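Local coordinates for sporozoite surface protein 2 (Plasmodium vivax, PDB 4HQO) that probably acts as a surface adhesion receptor for the gliding motility of sporozoites, binding a metal ion through its von Willebrand factor type A domain, at residues D20-V25 / A125-I130; L24-G29 / G101-T106. The protein carries 4 engineered substitutions. One frame throughout, in Å; residues are numbered along the deposited sequence.

Interaction 1: D20-V25 / A125-I130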
ATOM      1  N   ASP A  20       2.027  -1.521   0.049  1.00 29.82           N
ATOM      2  CA  ASP A  20       1.898  -2.012   1.420  1.00 24.97           C
ATOM      3  C   ASP A  20       1.526  -3.482   1.320  1.00 29.35           C
ATOM      4  O   ASP A  20       0.438  -3.814   0.852  1.00 28.31           O
ATOM      5  CB  ASP A  20       0.810  -1.269   2.181  1.00 24.29           C
ATOM      6  CG  ASP A  20       1.200   0.141   2.533  1.00 34.52           C
ATOM      7  OD1 ASP A  20       2.414   0.414   2.683  1.00 28.38           O
ATOM      8  OD2 ASP A  20       0.282   0.975   2.675  1.00 29.70           O
ATOM      9  N   LEU A  21       2.441  -4.355   1.727  1.00 31.19           N
ATOM     10  CA  LEU A  21       2.280  -5.788   1.514  1.00 27.26           C
ATOM     11  C   LEU A  21       2.065  -6.488   2.851  1.00 27.85           C
ATOM     12  O   LEU A  21       2.944  -6.500   3.704  1.00 29.16           O
ATOM     13  CB  LEU A  21       3.512  -6.345   0.803  1.00 27.89           C
ATOM     14  CG  LEU A  21       3.427  -7.707   0.100  1.00 33.54           C
ATOM     15  CD1 LEU A  21       4.584  -7.837  -0.888  1.00 31.56           C
ATOM     16  CD2 LEU A  21       3.482  -8.843   1.087  1.00 35.86           C
ATOM     17  N   TYR A  22       0.881  -7.058   3.018  1.00 25.95           N
ATOM     18  CA  TYR A  22       0.483  -7.676   4.271  1.00 26.54           C
ATOM     19  C   TYR A  22       0.643  -9.178   4.109  1.00 28.76           C
ATOM     20  O   TYR A  22      -0.121  -9.814   3.395  1.00 29.03           O
ATOM     21  CB  TYR A  22      -0.974  -7.317   4.595  1.00 25.15           C
ATOM     22  CG  TYR A  22      -1.249  -5.824   4.604  1.00 31.81           C
ATOM     23  CD1 TYR A  22      -1.646  -5.163   3.447  1.00 25.95           C
ATOM     24  CD2 TYR A  22      -1.120  -5.078   5.774  1.00 22.39           C
ATOM     25  CE1 TYR A  22      -1.903  -3.799   3.454  1.00 27.48           C
ATOM     26  CE2 TYR A  22      -1.372  -3.714   5.789  1.00 23.44           C
ATOM     27  CZ  TYR A  22      -1.763  -3.078   4.624  1.00 25.13           C
ATOM     28  OH  TYR A  22      -2.006  -1.718   4.626  1.00 29.80           O
ATOM     29  N   LEU A  23       1.670  -9.734   4.738  1.00 24.94           N
ATOM     30  CA  LEU A  23       1.958 -11.156   4.621  1.00 26.92           C
ATOM     31  C   LEU A  23       1.362 -11.883   5.819  1.00 31.26           C
ATOM     32  O   LEU A  23       1.824 -11.710   6.954  1.00 28.53           O
ATOM     33  CB  LEU A  23       3.469 -11.380   4.545  1.00 24.55           C
ATOM     34  CG  LEU A  23       4.021 -12.795   4.373  1.00 32.60           C
ATOM     35  CD1 LEU A  23       3.301 -13.537   3.262  1.00 26.97           C
ATOM     36  CD2 LEU A  23       5.519 -12.726   4.081  1.00 29.61           C
ATOM     37  N   LEU A  24       0.324 -12.677   5.564  1.00 23.92           N
ATOM     38  CA  LEU A  24      -0.416 -13.364   6.631  1.00 24.81           C
ATOM     39  C   LEU A  24      -0.064 -14.846   6.570  1.00 26.06           C
ATOM     40  O   LEU A  24      -0.364 -15.527   5.582  1.00 29.05           O
ATOM     41  CB  LEU A  24      -1.920 -13.180   6.451  1.00 20.73           C
ATOM     42  CG  LEU A  24      -2.444 -11.761   6.184  1.00 33.22           C
ATOM     43  CD1 LEU A  24      -3.988 -11.748   6.086  1.00 20.91           C
ATOM     44  CD2 LEU A  24      -1.967 -10.801   7.259  1.00 22.64           C
ATOM     45  N   VAL A  25       0.599 -15.334   7.612  1.00 22.61           N
ATOM     46  CA  VAL A  25       1.164 -16.681   7.584  1.00 21.24           C
ATOM     47  C   VAL A  25       0.417 -17.615   8.539  1.00 24.30           C
ATOM     48  O   VAL A  25       0.304 -17.343   9.737  1.00 26.08           O
ATOM     49  CB  VAL A  25       2.681 -16.674   7.916  1.00 30.18           C
ATOM     50  CG1 VAL A  25       3.251 -18.084   7.839  1.00 24.66           C
ATOM     51  CG2 VAL A  25       3.438 -15.740   6.964  1.00 23.44           C
ATOM     52  N   ALA A 125      -0.440   3.958  -1.770  1.00 33.14           N
ATOM     53  CA  ALA A 125       0.178   2.649  -1.948  1.00 31.40           C
ATOM     54  C   ALA A 125      -0.809   1.586  -2.415  1.00 42.57           C
ATOM     55  O   ALA A 125      -1.963   1.553  -1.979  1.00 39.95           O
ATOM     56  CB  ALA A 125       0.867   2.203  -0.656  1.00 29.25           C
ATOM     57  N   ILE A 126      -0.343   0.723  -3.310  1.00 36.29           N
ATOM     58  CA  ILE A 126      -1.030  -0.521  -3.621  1.00 36.51           C
ATOM     59  C   ILE A 126      -1.168  -1.337  -2.337  1.00 38.69           C
ATOM     60  O   ILE A 126      -0.201  -1.489  -1.601  1.00 32.79           O
ATOM     61  CB  ILE A 126      -0.215  -1.342  -4.626  1.00 30.11           C
ATOM     62  CG1 ILE A 126      -0.248  -0.672  -6.005  1.00 37.33           C
ATOM     63  CG2 ILE A 126      -0.736  -2.744  -4.727  1.00 31.58           C
ATOM     64  CD1 ILE A 126       0.793  -1.228  -6.949  1.00 48.22           C
ATOM     65  N   GLN A 127      -2.372  -1.838  -2.067  1.00 37.75           N
ATOM     66  CA  GLN A 127      -2.629  -2.651  -0.886  1.00 34.92           C
ATOM     67  C   GLN A 127      -2.655  -4.117  -1.314  1.00 35.40           C
ATOM     68  O   GLN A 127      -3.563  -4.536  -2.027  1.00 31.34           O
ATOM     69  CB  GLN A 127      -3.964  -2.244  -0.249  1.00 30.73           C
ATOM     70  CG  GLN A 127      -4.024  -0.786   0.203  1.00 32.14           C
ATOM     71  CD  GLN A 127      -2.937  -0.462   1.225  1.00 40.75           C
ATOM     72  OE1 GLN A 127      -2.827  -1.118   2.257  1.00 34.85           O
ATOM     73  NE2 GLN A 127      -2.122   0.543   0.928  1.00 31.44           N
ATOM     74  N   LEU A 128      -1.654  -4.893  -0.903  1.00 26.57           N
ATOM     75  CA  LEU A 128      -1.552  -6.274  -1.363  1.00 29.90           C
ATOM     76  C   LEU A 128      -1.481  -7.239  -0.188  1.00 33.43           C
ATOM     77  O   LEU A 128      -0.564  -7.171   0.631  1.00 35.28           O
ATOM     78  CB  LEU A 128      -0.333  -6.474  -2.271  1.00 27.29           C
ATOM     79  CG  LEU A 128       0.004  -7.937  -2.602  1.00 35.16           C
ATOM     80  CD1 LEU A 128      -1.111  -8.649  -3.410  1.00 31.23           C
ATOM     81  CD2 LEU A 128       1.336  -8.038  -3.322  1.00 29.48           C
ATOM     82  N   VAL A 129      -2.455  -8.137  -0.099  1.00 35.11           N
ATOM     83  CA  VAL A 129      -2.408  -9.168   0.930  1.00 30.25           C
ATOM     84  C   VAL A 129      -1.918 -10.472   0.335  1.00 26.36           C
ATOM     85  O   VAL A 129      -2.457 -10.950  -0.666  1.00 29.68           O
ATOM     86  CB  VAL A 129      -3.776  -9.423   1.580  1.00 23.68           C
ATOM     87  CG1 VAL A 129      -3.663 -10.573   2.580  1.00 26.62           C
ATOM     88  CG2 VAL A 129      -4.288  -8.162   2.271  1.00 26.30           C
ATOM     89  N   ILE A 130      -0.891 -11.051   0.942  1.00 25.60           N
ATOM     90  CA  ILE A 130      -0.505 -12.404   0.576  1.00 25.39           C
ATOM     91  C   ILE A 130      -0.906 -13.334   1.714  1.00 35.58           C
ATOM     92  O   ILE A 130      -0.402 -13.218   2.829  1.00 26.55           O
ATOM     93  CB  ILE A 130       1.000 -12.508   0.281  1.00 30.63           C
ATOM     94  CG1 ILE A 130       1.361 -11.625  -0.917  1.00 31.41           C
ATOM     95  CG2 ILE A 130       1.394 -13.952   0.009  1.00 30.82           C
ATOM     96  CD1 ILE A 130       2.820 -11.722  -1.312  1.00 33.87           C
TER
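Tyr22 and Gln127 meet diagonally, hydroxyl to amide oxygen, on two adjacent parallel strands in the central sheet of the von Willebrand factor A domain, a Rossmann-like fold with helices on both sides. Strands 19-26 and 126-133 run 14° apart in these segments, and five backbone hydrogen bonds zip them together, from Asp20 N to Ile126 O through to Leu24 N to Ile130 O. The bonds alternate as a parallel pair requires: Tyr22 donates to Leu128 O and accepts from Ile130 N. The close-packed part is the apolar one, from Leu21 to Leu24 against Leu128 to Ile130. On the face holding Leu21, Leu23, Leu128 and Ile130, Ile130 sits between two leucines, its CD1 3.8 Å from Leu21 CD2 and its CG2 3.8 Å from Leu23 CD1. On the other face, Leu24 CD1 rests 3.7 Å from Val129 CG1, and helix 105-117 closes over this side through Leu109 and Val112. Where the loop enters strand 126-133 the contact is looser: Ala125 and Ile126 are partly exposed, and the Ala125 methyl lies 3.6 Å from Asp20 OD2. Here polar groups take over. With its chain bent at chi2 (-59°), Gln127 folds back so that its amide reaches both Asp20 and Tyr22. NE2 donates to Asp20 OD2 (3.0 Å), which it meets on the anti side, somewhat out of the carboxylate plane, and also to Ala125 O, approached from above the carbonyl plane. These two bonds and the tyrosine fix the amide's rotation. Asp20 OD1 turns to a salt bridge with Arg122, which probably balances the charge of the buried carboxylate. The Tyr22 ring, packed edge-to-face with His115, has Gln127 OE1 at its edge, and its hydroxyl OH donates to that OE1 over 2.6 Å, within the carbonyl plane.

Interaction 2: L24-G29 / G101-T106. Engineered in segment 101-106: Ser104 (natural residue Asn). With MG (magnesium ion), chain E.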
ATOM      1  N   LEU A  24       0.324 -12.677   5.564  1.00 23.92           N
ATOM      2  CA  LEU A  24      -0.416 -13.364   6.631  1.00 24.81           C
ATOM      3  C   LEU A  24      -0.064 -14.846   6.570  1.00 26.06           C
ATOM      4  O   LEU A  24      -0.364 -15.527   5.582  1.00 29.05           O
ATOM      5  CB  LEU A  24      -1.920 -13.180   6.451  1.00 20.73           C
ATOM      6  CG  LEU A  24      -2.444 -11.761   6.184  1.00 33.22           C
ATOM      7  CD1 LEU A  24      -3.988 -11.748   6.086  1.00 20.91           C
ATOM      8  CD2 LEU A  24      -1.967 -10.801   7.259  1.00 22.64           C
ATOM      9  N   VAL A  25       0.599 -15.334   7.612  1.00 22.61           N
ATOM     10  CA  VAL A  25       1.164 -16.681   7.584  1.00 21.24           C
ATOM     11  C   VAL A  25       0.417 -17.615   8.539  1.00 24.30           C
ATOM     12  O   VAL A  25       0.304 -17.343   9.737  1.00 26.08           O
ATOM     13  CB  VAL A  25       2.681 -16.674   7.916  1.00 30.18           C
ATOM     14  CG1 VAL A  25       3.251 -18.084   7.839  1.00 24.66           C
ATOM     15  CG2 VAL A  25       3.438 -15.740   6.964  1.00 23.44           C
ATOM     16  N   ASP A  26      -0.115 -18.699   7.988  1.00 29.98           N
ATOM     17  CA  ASP A  26      -0.827 -19.712   8.768  1.00 30.37           C
ATOM     18  C   ASP A  26       0.187 -20.537   9.573  1.00 29.52           C
ATOM     19  O   ASP A  26       0.992 -21.261   8.988  1.00 28.33           O
ATOM     20  CB  ASP A  26      -1.576 -20.621   7.791  1.00 25.56           C
ATOM     21  CG  ASP A  26      -2.575 -21.557   8.464  1.00 34.45           C
ATOM     22  OD1 ASP A  26      -2.404 -21.915   9.656  1.00 35.06           O
ATOM     23  OD2 ASP A  26      -3.532 -21.955   7.758  1.00 28.92           O
ATOM     24  N   GLY A  27       0.155 -20.432  10.902  1.00 28.35           N
ATOM     25  CA  GLY A  27       1.042 -21.225  11.749  1.00 26.45           C
ATOM     26  C   GLY A  27       0.305 -22.251  12.606  1.00 28.51           C
ATOM     27  O   GLY A  27       0.788 -22.663  13.669  1.00 30.46           O
ATOM     28  N   SER A  28      -0.878 -22.658  12.146  1.00 29.79           N
ATOM     29  CA  SER A  28      -1.742 -23.566  12.894  1.00 30.21           C
ATOM     30  C   SER A  28      -1.235 -25.013  12.887  1.00 31.15           C
ATOM     31  O   SER A  28      -0.358 -25.382  12.106  1.00 37.00           O
ATOM     32  CB  SER A  28      -3.159 -23.535  12.320  1.00 25.72           C
ATOM     33  OG  SER A  28      -3.222 -24.182  11.056  1.00 31.29           O
ATOM     34  N   GLY A  29      -1.823 -25.835  13.745  1.00 33.31           N
ATOM     35  CA  GLY A  29      -1.453 -27.234  13.854  1.00 30.66           C
ATOM     36  C   GLY A  29      -1.602 -28.034  12.575  1.00 37.11           C
ATOM     37  O   GLY A  29      -0.794 -28.915  12.312  1.00 39.37           O
ATOM     38  N   GLY A 101      -2.233 -25.565  17.187  1.00 33.81           N
ATOM     39  CA  GLY A 101      -3.473 -24.875  17.457  1.00 33.56           C
ATOM     40  C   GLY A 101      -4.410 -24.735  16.284  1.00 34.30           C
ATOM     41  O   GLY A 101      -4.223 -25.333  15.225  1.00 34.06           O
ATOM     42  N   THR A 102      -5.443 -23.933  16.490  1.00 38.75           N
ATOM     43  CA  THR A 102      -6.459 -23.717  15.480  1.00 27.58           C
ATOM     44  C   THR A 102      -6.009 -22.595  14.525  1.00 29.29           C
ATOM     45  O   THR A 102      -4.828 -22.257  14.489  1.00 32.26           O
ATOM     46  CB  THR A 102      -7.821 -23.444  16.143  1.00 30.37           C
ATOM     47  OG1 THR A 102      -7.668 -22.404  17.114  1.00 33.62           O
ATOM     48  CG2 THR A 102      -8.326 -24.727  16.877  1.00 27.10           C
ATOM     49  N   THR A 103      -6.932 -22.035  13.747  1.00 32.75           N
ATOM     50  CA  THR A 103      -6.568 -21.192  12.604  1.00 33.80           C
ATOM     51  C   THR A 103      -7.352 -19.877  12.561  1.00 32.60           C
ATOM     52  O   THR A 103      -8.399 -19.792  11.918  1.00 30.19           O
ATOM     53  CB  THR A 103      -6.800 -21.959  11.290  1.00 32.71           C
ATOM     54  OG1 THR A 103      -6.302 -23.297  11.425  1.00 40.86           O
ATOM     55  CG2 THR A 103      -6.106 -21.262  10.120  1.00 24.98           C
ATOM     56  N   SER A 104      -6.842 -18.861  13.252  1.00 28.32           N
ATOM     57  CA  SER A 104      -7.499 -17.560  13.332  1.00 32.35           C
ATOM     58  C   SER A 104      -7.356 -16.736  12.042  1.00 32.11           C
ATOM     59  O   SER A 104      -6.777 -15.642  12.041  1.00 24.82           O
ATOM     60  CB  SER A 104      -6.932 -16.774  14.508  1.00 31.42           C
ATOM     61  OG  SER A 104      -7.276 -17.389  15.733  1.00 41.53           O
ATOM     62  N   MET A 105      -7.894 -17.250  10.945  1.00 27.72           N
ATOM     63  CA  MET A 105      -7.658 -16.616   9.647  1.00 28.48           C
ATOM     64  C   MET A 105      -8.433 -15.300   9.504  1.00 31.20           C
ATOM     65  O   MET A 105      -7.924 -14.327   8.958  1.00 31.48           O
ATOM     66  CB  MET A 105      -8.013 -17.577   8.511  1.00 26.22           C
ATOM     67  CG  MET A 105      -7.793 -17.006   7.128  1.00 26.97           C
ATOM     68  SD  MET A 105      -8.386 -18.099   5.829  1.00 30.99           S
ATOM     69  CE  MET A 105      -7.352 -19.534   6.122  1.00 25.81           C
ATOM     70  N   THR A 106      -9.663 -15.283  10.003  1.00 28.40           N
ATOM     71  CA  THR A 106     -10.503 -14.088   9.952  1.00 26.08           C
ATOM     72  C   THR A 106      -9.848 -12.963  10.757  1.00 34.01           C
ATOM     73  O   THR A 106      -9.805 -11.824  10.312  1.00 30.03           O
ATOM     74  CB  THR A 106     -11.909 -14.379  10.508  1.00 24.83           C
ATOM     75  OG1 THR A 106     -12.567 -15.327   9.658  1.00 34.78           O
ATOM     76  CG2 THR A 106     -12.754 -13.085  10.624  1.00 24.73           C
TER
HETATM   77 MG    MG E 301      -5.287 -25.121  10.729  1.00 56.81          MG
HETATM   78  O   HOH W   1      -5.150 -23.960   8.911  1.00 36.80           O
HETATM   79  O   HOH W   2      -5.167 -26.339  12.536  1.00 36.68           O
HETATM   80  O   HOH W   3      -7.258 -25.918  10.732  1.00 47.78           O
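Ser28 and Thr103 turn their hydroxyls to one magnesium ion through different first torsions: chi1 of 72° sets Ser28 OG between its own backbone N and carbonyl carbon, while chi1 of -44° holds Thr103 OG1 beside the backbone N and places its methyl against the Asp26 carboxylate. The metal lies 2.3 Å from Ser28 OG and 2.2 Å from Thr103 OG1; Ser30 and three waters complete six ligands. This is the metal ion-dependent adhesion site (MIDAS) of the A domain. Asp26 works in the second shell. Its OD1 takes Ser28 N in an Asx turn and also Ser28 OG, on the syn side at 2.8 Å, so two bonds orient the ligand serine. Its OD2 accepts a hydrogen bond from a metal-bound water and is hydrogen-bonded to Thr133 OG1, while Thr103 CG2 packs 3.6 Å from that oxygen. Beside the metal site, Gly29 N donates to Gly101 O at 2.9 Å and joins the two loops, and another metal-bound water donates to the same carbonyl. With neutral hydroxyls and waters as the ligands seen from these loops, and the carboxylate one shell out, the magnesium probably keeps much of its electrophilicity for an incoming acidic ligand.

How the interactions relate
Interactions 1 and 2 lie in the same von Willebrand factor A domain, their centres about 17 Å apart, and both start from strand 19-26, sharing Leu24 and Val25. Interaction 1 takes the earlier part of that strand and joins it to its sheet neighbour 126-133; interaction 2 takes its C-terminal end and the loop beyond, meeting the loop that leads into helix 105-117. Along the chain the order is 20-29, then 101-106, then 125-130, so helix 105-117 links the two later segments and packs on the sheet in between. One strand therefore runs from the buried sheet to the metal site at the C-terminal end of the strand, where A domains generally bind ligand.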